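Local atomic coordinates of dihydropteridine reductase (Dictyostelium discoideum, PDB entry 3ORF), a protein that catalyses the NADH- or NADPH-dependent reduction of quinonoid dihydropteridines to tetrahydropteridines, the step that regenerates tetrahydrobiopterin. Residues Tyr121-Ser126 with Phe140-Ala145; Glu72-Val77 with Ala127-Lys132; Glu37-Phe42 with Pro58-Ser63; Asn48-Asp53 with Ile86-Phe91. All coordinates share one frame; numbering follows the deposited sequence.

Contact 1 (Tyr121-Ser126 with Phe140-Ala145). With NAD (nicotinamide-adenine-dinucleotide), chain E.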
# COMPACT_ATOMS: atom_id res chain seq x y z
N TYR A 121 -7.97 -0.59 -2.86
CA TYR A 121 -8.77 -1.01 -4.02
C TYR A 121 -9.39 0.16 -4.77
O TYR A 121 -9.49 0.08 -5.98
CB TYR A 121 -9.85 -2.07 -3.65
CG TYR A 121 -9.35 -3.46 -3.85
CD1 TYR A 121 -8.99 -4.23 -2.76
CD2 TYR A 121 -9.16 -4.01 -5.15
CE1 TYR A 121 -8.53 -5.58 -2.91
CE2 TYR A 121 -8.68 -5.36 -5.32
CZ TYR A 121 -8.35 -6.11 -4.18
OH TYR A 121 -7.86 -7.41 -4.25
N SER A 122 -9.79 1.21 -4.07
CA SER A 122 -10.44 2.32 -4.74
C SER A 122 -9.43 3.28 -5.40
O SER A 122 -9.72 3.83 -6.48
CB SER A 122 -11.34 3.04 -3.77
OG SER A 122 -10.63 3.51 -2.63
N ALA A 123 -8.26 3.48 -4.77
CA ALA A 123 -7.18 4.21 -5.41
C ALA A 123 -6.73 3.47 -6.69
O ALA A 123 -6.41 4.08 -7.66
CB ALA A 123 -6.05 4.31 -4.51
N PHE A 124 -6.63 2.16 -6.63
CA PHE A 124 -6.25 1.39 -7.78
C PHE A 124 -7.33 1.50 -8.84
O PHE A 124 -7.01 1.75 -10.01
CB PHE A 124 -5.98 -0.08 -7.41
CG PHE A 124 -4.56 -0.31 -6.91
CD1 PHE A 124 -4.32 -1.18 -5.85
CD2 PHE A 124 -3.48 0.36 -7.54
CE1 PHE A 124 -2.99 -1.40 -5.41
CE2 PHE A 124 -2.16 0.16 -7.14
CZ PHE A 124 -1.89 -0.73 -6.07
N ALA A 125 -8.58 1.35 -8.45
CA ALA A 125 -9.71 1.50 -9.42
C ALA A 125 -9.70 2.86 -10.14
O ALA A 125 -9.88 2.91 -11.34
CB ALA A 125 -11.05 1.27 -8.74
N SER A 126 -9.45 3.95 -9.38
CA SER A 126 -9.29 5.29 -9.93
C SER A 126 -8.25 5.33 -10.98
O SER A 126 -8.49 5.92 -11.99
CB SER A 126 -8.87 6.28 -8.86
OG SER A 126 -9.85 6.26 -7.84
N PHE A 140 -6.80 14.86 -12.28
CA PHE A 140 -7.03 13.59 -11.65
C PHE A 140 -6.61 13.66 -10.18
O PHE A 140 -5.42 13.82 -9.88
CB PHE A 140 -6.19 12.55 -12.38
CG PHE A 140 -6.25 11.20 -11.78
CD1 PHE A 140 -7.15 10.24 -12.27
CD2 PHE A 140 -5.40 10.85 -10.75
CE1 PHE A 140 -7.17 8.95 -11.72
CE2 PHE A 140 -5.44 9.59 -10.21
CZ PHE A 140 -6.34 8.65 -10.68
N VAL A 141 -7.56 13.51 -9.26
CA VAL A 141 -7.20 13.71 -7.87
C VAL A 141 -7.53 12.56 -6.99
O VAL A 141 -8.67 12.20 -6.96
CB VAL A 141 -7.87 14.96 -7.30
CG1 VAL A 141 -7.52 15.16 -5.80
CG2 VAL A 141 -7.35 16.17 -8.09
N LEU A 142 -6.54 12.02 -6.23
CA LEU A 142 -6.85 11.06 -5.18
C LEU A 142 -6.78 11.72 -3.80
O LEU A 142 -5.93 12.58 -3.54
CB LEU A 142 -5.87 9.86 -5.24
CG LEU A 142 -5.76 9.09 -6.56
CD1 LEU A 142 -4.90 7.80 -6.45
CD2 LEU A 142 -7.21 8.72 -6.93
N THR A 143 -7.65 11.28 -2.88
CA THR A 143 -7.58 11.64 -1.45
C THR A 143 -6.54 10.75 -0.70
O THR A 143 -6.71 9.50 -0.58
CB THR A 143 -8.94 11.56 -0.79
OG1 THR A 143 -9.86 12.36 -1.58
CG2 THR A 143 -8.85 12.22 0.60
N GLY A 144 -5.46 11.40 -0.21
CA GLY A 144 -4.43 10.65 0.52
C GLY A 144 -4.65 10.90 2.01
O GLY A 144 -5.81 11.09 2.47
N ALA A 145 -3.55 11.00 2.78
CA ALA A 145 -3.70 11.45 4.17
C ALA A 145 -2.50 12.16 4.65
O ALA A 145 -1.41 11.67 4.52
CB ALA A 145 -4.08 10.28 5.12
PA NAD E . -17.43 8.68 3.97
O1A NAD E . -17.37 7.40 4.72
O2A NAD E . -18.61 9.58 4.09
O5B NAD E . -17.44 8.28 2.38
C5B NAD E . -16.60 7.41 1.71
C4B NAD E . -17.41 6.89 0.51
O4B NAD E . -16.55 5.94 -0.18
C3B NAD E . -18.62 6.06 1.02
O3B NAD E . -19.73 6.32 0.18
C2B NAD E . -18.26 4.62 0.69
O2B NAD E . -19.42 3.86 0.32
C1B NAD E . -17.36 4.82 -0.54
N9A NAD E . -16.36 3.74 -0.78
C8A NAD E . -15.67 3.10 0.19
N7A NAD E . -14.84 2.24 -0.43
C5A NAD E . -15.03 2.31 -1.78
C6A NAD E . -14.47 1.65 -2.92
N6A NAD E . -13.57 0.65 -2.79
N1A NAD E . -14.89 2.01 -4.17
C2A NAD E . -15.83 2.93 -4.32
N3A NAD E . -16.37 3.56 -3.26
C4A NAD E . -16.02 3.26 -1.99
O3 NAD E . -16.06 9.39 4.28
PN NAD E . -15.65 10.86 4.13
O1N NAD E . -15.73 11.38 5.53
O2N NAD E . -16.29 11.55 2.93
O5D NAD E . -14.07 10.80 3.78
C5D NAD E . -13.56 10.92 2.45
C4D NAD E . -12.05 10.60 2.42
O4D NAD E . -11.38 11.27 3.52
C3D NAD E . -11.65 9.12 2.55
O3D NAD E . -10.74 8.85 1.43
C2D NAD E . -10.88 9.05 3.88
O2D NAD E . -9.91 8.00 3.73
C1D NAD E . -10.21 10.44 3.78
N1N NAD E . -9.28 11.18 4.75
C2N NAD E . -9.71 11.95 5.92
C3N NAD E . -8.69 12.60 6.70
C7N NAD E . -8.99 13.46 7.96
O7N NAD E . -8.29 13.32 8.98
N7N NAD E . -9.98 14.37 7.79
C4N NAD E . -7.33 12.51 6.33
C5N NAD E . -6.94 11.79 5.19
C6N NAD E . -7.90 11.14 4.42
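A123 adds a single methyl to the contact, CB standing 4.2 Å from CD1 of L142, while S122 just before it looks to the cofactor instead: its CB lies 3.4 Å from N6A of the NAD adenine, and its OG is held by the carbonyls of M118 and N119. One helical turn on, S126 meets both L142 and F140 and contributes most on the helix side. Its CB presses on the other branch of L142, CD2, at 3.5 Å, and also sits close to CZ of F140, while its own carbonyl O approaches the edge of the F140 ring, near the ring plane, 3.3 Å from CE1. With chi1 at -57°, OG stands beside the backbone N and turns back along the helix to bond S122 O at 2.8 Å; the S126 N-H reaches the same oxygen from the other face of its plane. With an alanine here, S122 O would probably keep only the backbone bond of this pair, and CD2 of L142 would lose the hydroxyl packed beside it. The axes of the short helix and strand segments run antiparallel (177°) and come within 9.6 Å. This is the return leg of a Rossmann beta-alpha-beta crossover: strand 88-93 lies alongside 138-143 and packs F91 and C93 against both S126 and L142, while strand 184-190 pairs on the far edge.

Contact 2 (Glu72-Val77 with Ala127-Lys132)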
# COMPACT_ATOMS: atom_id res chain seq x y z
N GLU A 72 -14.10 -7.08 -12.10
CA GLU A 72 -15.25 -7.13 -13.01
C GLU A 72 -16.18 -5.95 -12.87
O GLU A 72 -16.60 -5.34 -13.88
CB GLU A 72 -16.01 -8.49 -13.00
CG GLU A 72 -16.01 -9.18 -14.40
CD GLU A 72 -14.64 -9.74 -14.88
OE1 GLU A 72 -13.90 -10.32 -14.04
OE2 GLU A 72 -14.31 -9.63 -16.10
N GLU A 73 -16.45 -5.61 -11.61
CA GLU A 73 -17.22 -4.42 -11.29
C GLU A 73 -16.68 -3.14 -11.85
O GLU A 73 -17.43 -2.33 -12.39
CB GLU A 73 -17.43 -4.30 -9.78
CG GLU A 73 -18.55 -5.34 -9.28
CD GLU A 73 -20.01 -5.03 -9.72
OE1 GLU A 73 -20.57 -3.96 -9.40
OE2 GLU A 73 -20.62 -5.87 -10.40
N ILE A 74 -15.36 -2.98 -11.75
CA ILE A 74 -14.71 -1.81 -12.30
C ILE A 74 -14.76 -1.84 -13.84
O ILE A 74 -15.18 -0.86 -14.46
CB ILE A 74 -13.25 -1.58 -11.67
CG1 ILE A 74 -13.35 -1.44 -10.15
CG2 ILE A 74 -12.56 -0.39 -12.30
CD1 ILE A 74 -14.28 -0.31 -9.68
N LYS A 75 -14.35 -2.93 -14.47
CA LYS A 75 -14.56 -3.00 -15.95
C LYS A 75 -15.99 -2.61 -16.36
O LYS A 75 -16.15 -1.89 -17.36
CB LYS A 75 -14.18 -4.36 -16.58
CG LYS A 75 -12.69 -4.50 -16.98
CD LYS A 75 -12.49 -5.53 -18.08
CE LYS A 75 -12.82 -7.01 -17.68
NZ LYS A 75 -12.93 -7.90 -18.92
N SER A 76 -17.03 -3.02 -15.59
CA SER A 76 -18.42 -2.81 -16.08
C SER A 76 -18.85 -1.39 -16.04
O SER A 76 -19.43 -0.90 -17.00
CB SER A 76 -19.45 -3.63 -15.29
OG SER A 76 -19.05 -4.98 -15.39
N VAL A 77 -18.54 -0.72 -14.93
CA VAL A 77 -18.94 0.64 -14.76
C VAL A 77 -18.20 1.54 -15.78
O VAL A 77 -18.81 2.46 -16.40
CB VAL A 77 -18.83 1.08 -13.25
CG1 VAL A 77 -17.41 1.50 -12.91
CG2 VAL A 77 -19.72 2.17 -12.99
N ALA A 127 -7.08 4.70 -10.76
CA ALA A 127 -6.04 4.71 -11.82
C ALA A 127 -6.62 4.19 -13.16
O ALA A 127 -6.58 4.86 -14.23
CB ALA A 127 -4.82 3.93 -11.38
N HIS A 128 -7.23 3.02 -13.10
CA HIS A 128 -7.89 2.48 -14.31
C HIS A 128 -8.97 3.40 -14.93
O HIS A 128 -9.01 3.60 -16.13
CB HIS A 128 -8.50 1.12 -13.98
CG HIS A 128 -9.16 0.47 -15.16
ND1 HIS A 128 -8.46 -0.26 -16.09
CD2 HIS A 128 -10.45 0.50 -15.59
CE1 HIS A 128 -9.28 -0.68 -17.04
NE2 HIS A 128 -10.49 -0.21 -16.77
N ILE A 129 -9.87 3.94 -14.09
CA ILE A 129 -10.99 4.77 -14.52
C ILE A 129 -10.46 6.00 -15.21
O ILE A 129 -10.99 6.37 -16.27
CB ILE A 129 -11.86 5.14 -13.30
CG1 ILE A 129 -12.70 3.93 -12.83
CG2 ILE A 129 -12.79 6.28 -13.61
CD1 ILE A 129 -13.28 4.10 -11.54
N GLY A 130 -9.42 6.62 -14.62
CA GLY A 130 -8.74 7.74 -15.24
C GLY A 130 -8.05 7.41 -16.55
O GLY A 130 -8.24 8.07 -17.59
N ALA A 131 -7.21 6.39 -16.54
CA ALA A 131 -6.64 5.97 -17.83
C ALA A 131 -7.72 5.80 -18.92
O ALA A 131 -7.52 6.19 -20.08
CB ALA A 131 -5.87 4.69 -17.67
N LYS A 132 -8.88 5.24 -18.57
CA LYS A 132 -9.90 4.97 -19.63
C LYS A 132 -10.79 6.17 -19.98
O LYS A 132 -11.15 6.32 -21.13
CB LYS A 132 -10.78 3.73 -19.34
CG LYS A 132 -10.08 2.34 -19.46
CD LYS A 132 -9.44 2.06 -20.83
CE LYS A 132 -9.07 0.56 -21.00
NZ LYS A 132 -7.67 0.29 -21.43
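I74 and H128 meet because each sends a branch out on the side away from its own backbone N: in H128 that is CG, with chi1 at -178°, and in I74 it is the CG2 methyl, since a chi1 of -58° keeps CG1 beside the N. CG2 of I74 comes to 4.0 Å from CD2 of the H128 imidazole, and the two side chains run antiparallel past one another rather than meeting end on. The same methyl has a second neighbour in I129, whose CG1 comes to 4.4 Å from I74 CG2. One methyl thus touches two successive residues of the partner helix. No hydrogen bond or salt bridge crosses the interface; all three residues are buried, and the two segments meet by van der Waals packing of I74 on H128 and I129. The polar bonds of 72-77 are made within its own segment. There S76 OG donates to E72 O at 2.9 Å from above the carbonyl plane, the S76 N-H reaching that oxygen from the opposite face, and K75 NZ pairs with E72 OE2 at 3.6 Å. F108 of the second subunit packs on A127 and H128, so helix 108-133 also takes part in the homodimer interface. Helices 71-82 and 108-133 lie side by side over one face of the Rossmann sheet, where V77 and I129 both rest on I52 of strand 48-53 and I78 continues the packing against H128, I129 and K132.

Contact 3 (Glu37-Phe42 with Pro58-Ser63)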
# COMPACT_ATOMS: atom_id res chain seq x y z
N GLU A 37 -20.41 16.46 -1.39
CA GLU A 37 -20.20 17.90 -1.45
C GLU A 37 -19.49 18.32 -2.76
O GLU A 37 -19.82 19.34 -3.34
CB GLU A 37 -19.43 18.41 -0.24
CG GLU A 37 -19.11 19.94 -0.26
CD GLU A 37 -20.33 20.88 -0.44
OE1 GLU A 37 -21.37 20.71 0.26
OE2 GLU A 37 -20.21 21.81 -1.30
N VAL A 38 -18.54 17.52 -3.25
CA VAL A 38 -17.93 17.80 -4.57
C VAL A 38 -19.00 17.76 -5.68
O VAL A 38 -18.96 18.52 -6.67
CB VAL A 38 -16.75 16.82 -4.87
CG1 VAL A 38 -16.15 17.11 -6.23
CG2 VAL A 38 -15.65 16.96 -3.79
N VAL A 39 -19.95 16.86 -5.55
CA VAL A 39 -20.94 16.75 -6.64
C VAL A 39 -21.83 18.01 -6.59
O VAL A 39 -22.02 18.70 -7.62
CB VAL A 39 -21.79 15.47 -6.52
CG1 VAL A 39 -23.05 15.56 -7.42
CG2 VAL A 39 -20.95 14.24 -6.86
N LYS A 40 -22.27 18.34 -5.38
CA LYS A 40 -23.18 19.45 -5.16
C LYS A 40 -22.53 20.75 -5.68
O LYS A 40 -23.17 21.51 -6.41
CB LYS A 40 -23.52 19.59 -3.67
CG LYS A 40 -24.87 20.17 -3.35
CD LYS A 40 -24.77 21.28 -2.28
CE LYS A 40 -25.16 20.82 -0.87
NZ LYS A 40 -25.79 21.95 -0.03
N PHE A 41 -21.28 21.00 -5.29
CA PHE A 41 -20.61 22.22 -5.69
C PHE A 41 -20.37 22.25 -7.21
O PHE A 41 -20.56 23.30 -7.86
CB PHE A 41 -19.25 22.37 -4.94
CG PHE A 41 -18.63 23.71 -5.11
CD1 PHE A 41 -18.83 24.72 -4.16
CD2 PHE A 41 -17.88 24.01 -6.28
CE1 PHE A 41 -18.23 26.05 -4.36
CE2 PHE A 41 -17.29 25.29 -6.47
CZ PHE A 41 -17.48 26.31 -5.51
N PHE A 42 -19.94 21.15 -7.79
CA PHE A 42 -19.75 21.21 -9.25
C PHE A 42 -21.03 21.47 -10.00
O PHE A 42 -21.06 22.29 -10.91
CB PHE A 42 -18.97 20.03 -9.82
CG PHE A 42 -17.46 20.21 -9.70
CD1 PHE A 42 -16.83 20.28 -8.42
CD2 PHE A 42 -16.67 20.29 -10.84
CE1 PHE A 42 -15.45 20.44 -8.29
CE2 PHE A 42 -15.24 20.43 -10.72
CZ PHE A 42 -14.64 20.55 -9.44
N PRO A 58 -28.50 10.42 -5.83
CA PRO A 58 -29.58 10.82 -6.77
C PRO A 58 -29.39 12.27 -7.13
O PRO A 58 -29.85 12.68 -8.13
CB PRO A 58 -30.87 10.59 -5.96
CG PRO A 58 -30.45 10.66 -4.49
CD PRO A 58 -28.98 10.26 -4.44
N ASN A 59 -28.66 13.03 -6.32
CA ASN A 59 -28.37 14.42 -6.66
C ASN A 59 -27.44 14.57 -7.87
O ASN A 59 -27.43 15.58 -8.55
CB ASN A 59 -27.81 15.13 -5.41
CG ASN A 59 -27.56 16.62 -5.64
OD1 ASN A 59 -26.44 17.11 -5.46
ND2 ASN A 59 -28.62 17.36 -6.02
N ALA A 60 -26.67 13.54 -8.18
CA ALA A 60 -25.81 13.60 -9.34
C ALA A 60 -26.60 13.35 -10.63
O ALA A 60 -27.65 12.66 -10.62
CB ALA A 60 -24.69 12.60 -9.22
N ASP A 61 -26.05 13.88 -11.73
CA ASP A 61 -26.66 13.80 -13.04
C ASP A 61 -26.60 12.38 -13.55
O ASP A 61 -27.53 11.90 -14.20
CB ASP A 61 -26.08 14.87 -14.02
CG ASP A 61 -26.34 16.31 -13.50
OD1 ASP A 61 -27.50 16.61 -13.07
OD2 ASP A 61 -25.39 17.13 -13.45
N HIS A 62 -25.52 11.68 -13.23
CA HIS A 62 -25.48 10.26 -13.49
C HIS A 62 -24.92 9.56 -12.28
O HIS A 62 -23.90 9.98 -11.73
CB HIS A 62 -24.58 9.96 -14.67
CG HIS A 62 -25.00 10.58 -15.96
ND1 HIS A 62 -25.80 9.92 -16.88
CD2 HIS A 62 -24.67 11.76 -16.53
CE1 HIS A 62 -25.96 10.68 -17.94
NE2 HIS A 62 -25.28 11.81 -17.76
N SER A 63 -25.56 8.47 -11.87
CA SER A 63 -25.08 7.78 -10.67
C SER A 63 -24.98 6.28 -10.93
O SER A 63 -25.93 5.68 -11.45
CB SER A 63 -25.99 8.09 -9.45
OG SER A 63 -25.75 7.21 -8.37
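V39 lays its CG1 methyl over A60, 3.8 Å from CB, and this apolar touch is the heart of the contact. It belongs to the Rossmann fold of the short-chain dehydrogenases: helix 33-44 is the first helix of the nucleotide-binding half, the one that follows the glycine-rich turn, and 58-63 is the loop leading into strand 62-65, at the edge of the sheet, together with the first two residues of that strand. CG1 points outward to the loop because it stands opposite the backbone N of V39 (chi1 164°), while CG2 stays beside that N. One residue on, K40 lays the base of its side chain beside the amide end of N59; the two side chains cross obliquely, and the K40 chain, bent at each of its outer torsions, then leads away from the loop. N59 reaches the helix with an extended first torsion, chi1 -176°. No polar bond joins the two segments directly, but K43, one residue past the helical segment, donates its NZ to N59 O and ties the loop to the same helix. A60 is extended between helix-like N59 and D61, and the strand begins at H62. T49 of strand 48-53 lies under both sides, touched by V39 and by A60, its OG1 taking the D61 N-H; V27 backs V39 from the next strand. The V39 methyl also meets the loop backbone, CG1 lying about as close to A60 CA, 3.9 Å, as to its CB.

Contact 4 (Asn48-Asp53 with Ile86-Phe91). With NAD (nicotinamide-adenine-dinucleotide), chain E.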
# COMPACT_ATOMS: atom_id res chain seq x y z
N ASN A 48 -21.59 18.91 -15.52
CA ASN A 48 -22.29 17.67 -15.48
C ASN A 48 -21.50 16.77 -14.47
O ASN A 48 -20.25 16.68 -14.51
CB ASN A 48 -22.24 17.16 -16.90
CG ASN A 48 -23.28 16.14 -17.19
OD1 ASN A 48 -22.99 14.95 -17.18
ND2 ASN A 48 -24.52 16.59 -17.45
N THR A 49 -22.24 16.15 -13.55
CA THR A 49 -21.65 15.33 -12.49
C THR A 49 -21.98 13.84 -12.60
O THR A 49 -23.11 13.49 -12.93
CB THR A 49 -22.16 15.79 -11.14
OG1 THR A 49 -23.60 15.67 -11.11
CG2 THR A 49 -21.74 17.22 -10.88
N ILE A 50 -21.01 12.98 -12.30
CA ILE A 50 -21.21 11.53 -12.33
C ILE A 50 -20.64 10.92 -11.04
O ILE A 50 -19.53 11.32 -10.60
CB ILE A 50 -20.50 10.89 -13.49
CG1 ILE A 50 -21.02 11.42 -14.81
CG2 ILE A 50 -20.68 9.40 -13.45
CD1 ILE A 50 -19.96 11.60 -15.76
N SER A 51 -21.36 9.96 -10.44
CA SER A 51 -20.96 9.39 -9.15
C SER A 51 -20.91 7.87 -9.25
O SER A 51 -21.84 7.27 -9.77
CB SER A 51 -21.92 9.87 -8.03
OG SER A 51 -21.79 9.16 -6.80
N ILE A 52 -19.79 7.27 -8.83
CA ILE A 52 -19.71 5.83 -8.60
C ILE A 52 -19.50 5.62 -7.09
O ILE A 52 -18.65 6.27 -6.48
CB ILE A 52 -18.51 5.17 -9.39
CG1 ILE A 52 -18.58 5.44 -10.91
CG2 ILE A 52 -18.38 3.66 -9.07
CD1 ILE A 52 -17.16 5.28 -11.62
N ASP A 53 -20.28 4.73 -6.50
CA ASP A 53 -20.24 4.44 -5.06
C ASP A 53 -21.02 3.13 -4.81
O ASP A 53 -21.49 2.48 -5.80
CB ASP A 53 -20.78 5.62 -4.25
CG ASP A 53 -20.20 5.68 -2.85
OD1 ASP A 53 -19.96 4.59 -2.25
OD2 ASP A 53 -19.93 6.81 -2.37
N ILE A 86 -19.35 9.42 -22.60
CA ILE A 86 -18.83 10.58 -21.86
C ILE A 86 -17.35 10.40 -21.49
O ILE A 86 -16.90 9.28 -21.20
CB ILE A 86 -19.70 10.95 -20.63
CG1 ILE A 86 -20.09 9.70 -19.82
CG2 ILE A 86 -21.04 11.64 -21.06
CD1 ILE A 86 -19.04 9.35 -18.72
N LYS A 87 -16.61 11.50 -21.55
CA LYS A 87 -15.23 11.51 -21.07
C LYS A 87 -15.18 12.58 -20.00
O LYS A 87 -16.07 13.43 -19.95
CB LYS A 87 -14.27 11.87 -22.21
CG LYS A 87 -14.19 10.82 -23.30
CD LYS A 87 -13.76 9.45 -22.74
CE LYS A 87 -13.29 8.49 -23.83
NZ LYS A 87 -13.41 7.09 -23.35
N VAL A 88 -14.18 12.57 -19.13
CA VAL A 88 -14.31 13.47 -18.01
C VAL A 88 -13.15 14.40 -17.91
O VAL A 88 -12.03 14.02 -18.22
CB VAL A 88 -14.67 12.76 -16.64
CG1 VAL A 88 -15.82 11.71 -16.80
CG2 VAL A 88 -13.53 12.14 -15.97
N ASP A 89 -13.42 15.63 -17.51
CA ASP A 89 -12.38 16.64 -17.42
C ASP A 89 -11.66 16.67 -16.05
O ASP A 89 -10.53 17.19 -15.94
CB ASP A 89 -13.01 18.01 -17.66
CG ASP A 89 -13.64 18.14 -19.09
OD1 ASP A 89 -14.92 18.05 -19.26
OD2 ASP A 89 -12.86 18.25 -20.04
N THR A 90 -12.39 16.25 -15.01
CA THR A 90 -11.91 16.13 -13.69
C THR A 90 -12.40 14.81 -13.07
O THR A 90 -13.61 14.49 -13.14
CB THR A 90 -12.41 17.25 -12.82
OG1 THR A 90 -11.80 18.48 -13.23
CG2 THR A 90 -12.08 16.95 -11.36
N PHE A 91 -11.47 14.05 -12.50
CA PHE A 91 -11.81 12.83 -11.77
C PHE A 91 -11.38 13.01 -10.32
O PHE A 91 -10.28 13.54 -10.07
CB PHE A 91 -11.11 11.61 -12.36
CG PHE A 91 -11.21 10.41 -11.47
CD1 PHE A 91 -12.33 9.57 -11.52
CD2 PHE A 91 -10.23 10.16 -10.47
CE1 PHE A 91 -12.48 8.51 -10.62
CE2 PHE A 91 -10.36 9.07 -9.60
CZ PHE A 91 -11.52 8.23 -9.69
PA NAD E . -17.43 8.68 3.97
O1A NAD E . -17.37 7.40 4.72
O2A NAD E . -18.61 9.58 4.09
O5B NAD E . -17.44 8.28 2.38
C5B NAD E . -16.60 7.41 1.71
C4B NAD E . -17.41 6.89 0.51
O4B NAD E . -16.55 5.94 -0.18
C3B NAD E . -18.62 6.06 1.02
O3B NAD E . -19.73 6.32 0.18
C2B NAD E . -18.26 4.62 0.69
O2B NAD E . -19.42 3.86 0.32
C1B NAD E . -17.36 4.82 -0.54
N9A NAD E . -16.36 3.74 -0.78
C8A NAD E . -15.67 3.10 0.19
N7A NAD E . -14.84 2.24 -0.43
C5A NAD E . -15.03 2.31 -1.78
C6A NAD E . -14.47 1.65 -2.92
N6A NAD E . -13.57 0.65 -2.79
N1A NAD E . -14.89 2.01 -4.17
C2A NAD E . -15.83 2.93 -4.32
N3A NAD E . -16.37 3.56 -3.26
C4A NAD E . -16.02 3.26 -1.99
O3 NAD E . -16.06 9.39 4.28
PN NAD E . -15.65 10.86 4.13
O1N NAD E . -15.73 11.38 5.53
O2N NAD E . -16.29 11.55 2.93
O5D NAD E . -14.07 10.80 3.78
C5D NAD E . -13.56 10.92 2.45
C4D NAD E . -12.05 10.60 2.42
O4D NAD E . -11.38 11.27 3.52
C3D NAD E . -11.65 9.12 2.55
O3D NAD E . -10.74 8.85 1.43
C2D NAD E . -10.88 9.05 3.88
O2D NAD E . -9.91 8.00 3.73
C1D NAD E . -10.21 10.44 3.78
N1N NAD E . -9.28 11.18 4.75
C2N NAD E . -9.71 11.95 5.92
C3N NAD E . -8.69 12.60 6.70
C7N NAD E . -8.99 13.46 7.96
O7N NAD E . -8.29 13.32 8.98
N7N NAD E . -9.98 14.37 7.79
C4N NAD E . -7.33 12.51 6.33
C5N NAD E . -6.94 11.79 5.19
C6N NAD E . -7.90 11.14 4.42
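I50 of strand 48-53 and I86, just ahead of strand 88-93, touch although strand 24-28 separates those two strands in the Rossmann sheet, so the link is made by side chains alone. The two isoleucines reach toward each other tip to tip, CD1 of I50 standing 3.8 Å from CD1 of I86. I86 turns CG1 between its backbone N and carbonyl carbon (chi1 45°), which sends its CD1 toward strand 48-53, and I50 answers with a chi2 of 141°, away from a staggered value. The I50 methyl also nears CG1 of V88, at 4.3 Å. Around these methyls, L26 of the intervening strand supports I50 and I81 of helix 71-82 covers I86. The chain turns a corner at D89 and runs on through T90 and F91 as strand.

Strand 48-53 ends at the cofactor. D53 takes both hydroxyls of the adenine-side ribose, a carboxylate at the end of the second Rossmann strand being the familiar mark of NAD(H)-binding dehydrogenases. Replacing this aspartate by alanine would probably leave both ribose hydroxyls and the S31 N-H, which also bonds OD2, without their carboxylate acceptor. NAD O2B donates to D53 OD1 at 2.7 Å, and NAD O3B to D53 OD2 at 2.6 Å.

Contacts 1 and 4 both reach NAD, at the adenine and nicotinamide side for contact 1 and at the adenosine ribose for contact 4. Their centres are 14 Å apart and F91 joins them: its O takes V141 N at 2.8 Å and its ring packs on F140. Contact 2 shares helix 108-133 with contact 1, where A125 CB meets I74 CD1 at 3.7 Å, and touches contact 4 through I129 and F91. Contact 3 has its centre 9 Å from that of contact 4, the two joined by H62 O to S51 N at 2.9 Å; the V39 side chain is about 11 Å from NAD. A145 of contact 1 packs on Y158, the predicted proton acceptor.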